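Local coordinates for pyridoxal phosphate homeostasis protein (Bifidobacterium adolescentis ATCC 15703, PDB 3CPG) that probably binds pyridoxal 5'-phosphate and takes part in keeping the cellular supply of this cofactor in balance, at residues T58-I61 / G62-M65; A66-A70 / G71-I75. One frame throughout, in Å; residues are numbered along the deposited sequence.

Contact 1. Residues T58-I61 / G62-M65; sequences TRDI and GEIM
Asp-60 and Glu-63 grip each other at the start of helix 61-69, each carboxylate taking the backbone N-H of the other residue. The Asp-60 carboxylate reaches forward: OD1 accepts from Glu-63 N at 2.8 Å, the donor lying nearly in line with the C-O bond. A chi1 of 62° sets CG between the backbone N and the carbonyl carbon of Asp-60, which turns OD1 to the N-H groups that open the helix. In return the extended Glu-63 side chain reaches back along the chain, and its OE1 receives Asp-60 N at 2.8 Å on the anti side of the carboxylate and somewhat out of its plane. The two side chains cross at about a right angle, bringing OD1 of Asp-60 within 3.6 Å of OE1 of Glu-63; this crowding of negative charge is probably eased by Lys-10, in a salt bridge with OE1, and by Arg-21, which pairs with OE2. Asn-14 donates to Asp-60 OD2.

The tight part continues along the backbone, where Ile-64 N bonds to Asp-60 O and Met-65 N to Ile-61 O. Beside the latter bond, Ile-61 CG2 lies 4.1 Å from CG of the selenomethionine Met-65, the two side chains pointing the same way. Ile-64 and Met-65 pack on helix 80-96.

The Arg-59 side is looser. The planes of its guanidinium and of the Glu-63 carboxylate are 80° apart, and Arg-59 NH1 stays 4.5 Å from Glu-63 OE2, too far for a salt bridge. A water joins them instead, accepting from Arg-59 NH1 at 2.8 Å and donating to Glu-63 OE2 at 2.6 Å. The reciprocal bonds form a capping box, with Asp-60 as N-cap of the helix following the loop that holds Lys-57, the predicted but here unoccupied pyridoxal phosphate attachment point, in this TIM barrel.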
loop_
_atom_site.group_PDB
_atom_site.type_symbol
_atom_site.label_atom_id
_atom_site.label_comp_id
_atom_site.label_asym_id
_atom_site.label_seq_id
_atom_site.Cartn_x
_atom_site.Cartn_y
_atom_site.Cartn_z
ATOM N N THR A 58 -10.843 -9.024 4.166
ATOM C CA THR A 58 -11.929 -9.662 4.924
ATOM C C THR A 58 -13.007 -8.714 5.452
ATOM O O THR A 58 -13.928 -9.143 6.151
ATOM C CB THR A 58 -11.397 -10.501 6.122
ATOM O OG1 THR A 58 -11.070 -9.640 7.217
ATOM C CG2 THR A 58 -10.156 -11.286 5.716
ATOM N N ARG A 59 -12.906 -7.431 5.122
ATOM C CA ARG A 59 -13.904 -6.472 5.588
ATOM C C ARG A 59 -14.899 -6.218 4.460
ATOM O O ARG A 59 -14.525 -6.247 3.289
ATOM C CB ARG A 59 -13.234 -5.156 5.993
ATOM C CG ARG A 59 -12.000 -5.327 6.864
ATOM C CD ARG A 59 -12.282 -6.127 8.136
ATOM N NE ARG A 59 -11.036 -6.368 8.864
ATOM C CZ ARG A 59 -10.951 -6.931 10.067
ATOM N NH1 ARG A 59 -12.045 -7.323 10.709
ATOM N NH2 ARG A 59 -9.759 -7.106 10.625
ATOM N N ASP A 60 -16.164 -5.978 4.801
ATOM C CA ASP A 60 -17.149 -5.721 3.755
ATOM C C ASP A 60 -17.238 -4.241 3.403
ATOM O O ASP A 60 -16.611 -3.400 4.045
ATOM C CB ASP A 60 -18.539 -6.263 4.135
ATOM C CG ASP A 60 -19.120 -5.614 5.375
ATOM O OD1 ASP A 60 -18.886 -4.410 5.603
ATOM O OD2 ASP A 60 -19.846 -6.317 6.112
ATOM N N ILE A 61 -18.013 -3.935 2.370
ATOM C CA ILE A 61 -18.179 -2.562 1.902
ATOM C C ILE A 61 -18.648 -1.609 2.997
ATOM O O ILE A 61 -18.170 -0.476 3.092
ATOM C CB ILE A 61 -19.160 -2.517 0.705
ATOM C CG1 ILE A 61 -18.531 -3.244 -0.485
ATOM C CG2 ILE A 61 -19.493 -1.077 0.334
ATOM C CD1 ILE A 61 -19.382 -3.250 -1.750
ATOM N N GLY A 62 -19.582 -2.059 3.823
ATOM C CA GLY A 62 -20.068 -1.205 4.891
ATOM C C GLY A 62 -18.952 -0.832 5.850
ATOM O O GLY A 62 -18.828 0.323 6.262
ATOM N N GLU A 63 -18.136 -1.819 6.209
ATOM C CA GLU A 63 -17.018 -1.604 7.123
ATOM C C GLU A 63 -15.984 -0.652 6.526
ATOM O O GLU A 63 -15.513 0.277 7.182
ATOM C CB GLU A 63 -16.338 -2.940 7.442
ATOM C CG GLU A 63 -17.167 -3.865 8.317
ATOM C CD GLU A 63 -16.489 -5.204 8.554
ATOM O OE1 GLU A 63 -16.419 -6.016 7.608
ATOM O OE2 GLU A 63 -16.018 -5.440 9.686
ATOM N N ILE A 64 -15.616 -0.902 5.279
ATOM C CA ILE A 64 -14.622 -0.067 4.613
ATOM C C ILE A 64 -15.086 1.378 4.491
ATOM O O ILE A 64 -14.310 2.305 4.723
ATOM C CB ILE A 64 -14.294 -0.618 3.211
ATOM C CG1 ILE A 64 -13.720 -2.030 3.347
ATOM C CG2 ILE A 64 -13.306 0.307 2.494
ATOM C CD1 ILE A 64 -13.516 -2.744 2.029
HETATM N N MSE A 65 -16.349 1.578 4.128
HETATM C CA MSE A 65 -16.862 2.933 3.994
HETATM C C MSE A 65 -16.938 3.649 5.342
HETATM O O MSE A 65 -16.820 4.873 5.408
HETATM C CB MSE A 65 -18.229 2.916 3.301
HETATM C CG MSE A 65 -18.158 2.469 1.823
HETATM SE SE MSE A 65 -16.853 3.463 0.800
HETATM C CE MSE A 65 -17.542 5.208 1.082
HETATM O O HOH W 1 -14.792 -7.687 10.240
#

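Contact 2. Residues A66-A70 / G71-I75; sequences AAIDA and GVRMI
Ile-68 O gathers two hydrogen bonds from the chain that leaves the helix, one from Gly-71 N and one from Arg-73 NH1. The backbone bonds come first: Gly-71 N reaches Ile-68 O at 3.0 Å from above the carbonyl plane, and Val-72 N reaches Ala-67 O at 3.1 Å. With Gly-71 at a phi of 134°, these bonds make a Schellman motif, the turn that ends helix 61-69 and sends the chain toward strand 75-77 of the barrel; a CB at this position would collide with Ala-70 O. The polar side-chain bonds belong to Arg-73, whose chain bends at chi2 (-71°) to bring the guanidinium back to the helix end. Arg-73 NH1 donates to Ile-68 O and to Val-72 O, each at 2.8 Å and close to the guanidinium plane, the latter bond coming from above the Val-72 carbonyl plane. A leucine here would probably leave Ile-68 O with one donor fewer and Val-72 O without the N-H that ties it to the same guanidinium. Among the apolar contacts, Ala-67 CB meets Val-72 CG2 at 4.0 Å, and Ile-68 CD1 extends to within 4.2 Å of Ile-75 CG2, while Ile-68 also packs on Phe-99 and Ile-115.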
loop_
_atom_site.group_PDB
_atom_site.type_symbol
_atom_site.label_atom_id
_atom_site.label_comp_id
_atom_site.label_asym_id
_atom_site.label_seq_id
_atom_site.Cartn_x
_atom_site.Cartn_y
_atom_site.Cartn_z
ATOM N N ALA A 66 -17.128 2.895 6.419
ATOM C CA ALA A 66 -17.173 3.515 7.738
ATOM C C ALA A 66 -15.774 4.065 8.008
ATOM O O ALA A 66 -15.616 5.132 8.599
ATOM C CB ALA A 66 -17.563 2.490 8.808
ATOM N N ALA A 67 -14.755 3.329 7.564
ATOM C CA ALA A 67 -13.372 3.758 7.756
ATOM C C ALA A 67 -13.066 5.001 6.922
ATOM O O ALA A 67 -12.425 5.939 7.396
ATOM C CB ALA A 67 -12.417 2.629 7.381
ATOM N N ILE A 68 -13.518 5.007 5.676
ATOM C CA ILE A 68 -13.283 6.157 4.813
ATOM C C ILE A 68 -14.021 7.370 5.359
ATOM O O ILE A 68 -13.475 8.470 5.389
ATOM C CB ILE A 68 -13.718 5.850 3.363
ATOM C CG1 ILE A 68 -12.664 4.944 2.716
ATOM C CG2 ILE A 68 -13.893 7.144 2.562
ATOM C CD1 ILE A 68 -13.113 4.280 1.419
ATOM N N ASP A 69 -15.254 7.170 5.815
ATOM C CA ASP A 69 -16.019 8.280 6.363
ATOM C C ASP A 69 -15.357 8.845 7.615
ATOM O O ASP A 69 -15.546 10.018 7.948
ATOM C CB ASP A 69 -17.453 7.848 6.688
ATOM C CG ASP A 69 -18.317 7.724 5.447
ATOM O OD1 ASP A 69 -18.075 8.477 4.480
ATOM O OD2 ASP A 69 -19.247 6.891 5.444
ATOM N N ALA A 70 -14.579 8.011 8.302
ATOM C CA ALA A 70 -13.901 8.434 9.526
ATOM C C ALA A 70 -12.574 9.140 9.272
ATOM O O ALA A 70 -11.947 9.634 10.210
ATOM C CB ALA A 70 -13.680 7.241 10.441
ATOM N N GLY A 71 -12.136 9.175 8.016
ATOM C CA GLY A 71 -10.889 9.854 7.709
ATOM C C GLY A 71 -9.904 9.129 6.809
ATOM O O GLY A 71 -8.923 9.733 6.362
ATOM N N VAL A 72 -10.141 7.847 6.547
ATOM C CA VAL A 72 -9.239 7.082 5.686
ATOM C C VAL A 72 -9.342 7.562 4.243
ATOM O O VAL A 72 -10.440 7.741 3.721
ATOM C CB VAL A 72 -9.561 5.577 5.744
ATOM C CG1 VAL A 72 -8.785 4.841 4.664
ATOM C CG2 VAL A 72 -9.199 5.030 7.120
ATOM N N ARG A 73 -8.196 7.769 3.599
ATOM C CA ARG A 73 -8.174 8.246 2.222
ATOM C C ARG A 73 -7.341 7.360 1.300
ATOM O O ARG A 73 -6.896 7.794 0.244
ATOM C CB ARG A 73 -7.652 9.682 2.182
ATOM C CG ARG A 73 -8.563 10.671 2.892
ATOM C CD ARG A 73 -9.858 10.886 2.108
ATOM N NE ARG A 73 -10.770 11.816 2.776
ATOM C CZ ARG A 73 -11.644 11.463 3.712
ATOM N NH1 ARG A 73 -11.733 10.196 4.095
ATOM N NH2 ARG A 73 -12.432 12.375 4.266
HETATM N N MSE A 74 -7.126 6.120 1.718
HETATM C CA MSE A 74 -6.384 5.162 0.915
HETATM C C MSE A 74 -6.674 3.761 1.433
HETATM O O MSE A 74 -6.701 3.539 2.640
HETATM C CB MSE A 74 -4.885 5.454 0.988
HETATM C CG MSE A 74 -4.036 4.426 0.235
HETATM SE SE MSE A 74 -2.206 4.976 -0.211
HETATM C CE MSE A 74 -1.913 6.087 1.253
ATOM N N ILE A 75 -6.919 2.816 0.530
ATOM C CA ILE A 75 -7.181 1.450 0.963
ATOM C C ILE A 75 -6.342 0.468 0.167
ATOM O O ILE A 75 -5.906 0.761 -0.947
ATOM C CB ILE A 75 -8.673 1.044 0.805
ATOM C CG1 ILE A 75 -9.052 0.993 -0.676
ATOM C CG2 ILE A 75 -9.568 2.015 1.576
ATOM C CD1 ILE A 75 -10.473 0.518 -0.931
#

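How the contacts relate
Contact 1 and contact 2 sit at the start and the end of one helix, 61-69, with centres about 10 Å apart. They follow in series along the chain: 58-65 leads from the loop after strand 51-55 into the helix, and 66-75 leads out of it to strand 75-77. Since these two strands are parallel neighbours in the barrel sheet, the contacts mark the two turns of a single beta-alpha-beta crossover. They also touch directly, Ile-64 CG2 lying 4.2 Å from Ile-75 CG2 between helix and sheet. Contact 1 lies beside Lys-57, the predicted attachment point of pyridoxal phosphate, whereas the side chain of Ile-75 in contact 2 is about 10 Å from that of this lysine.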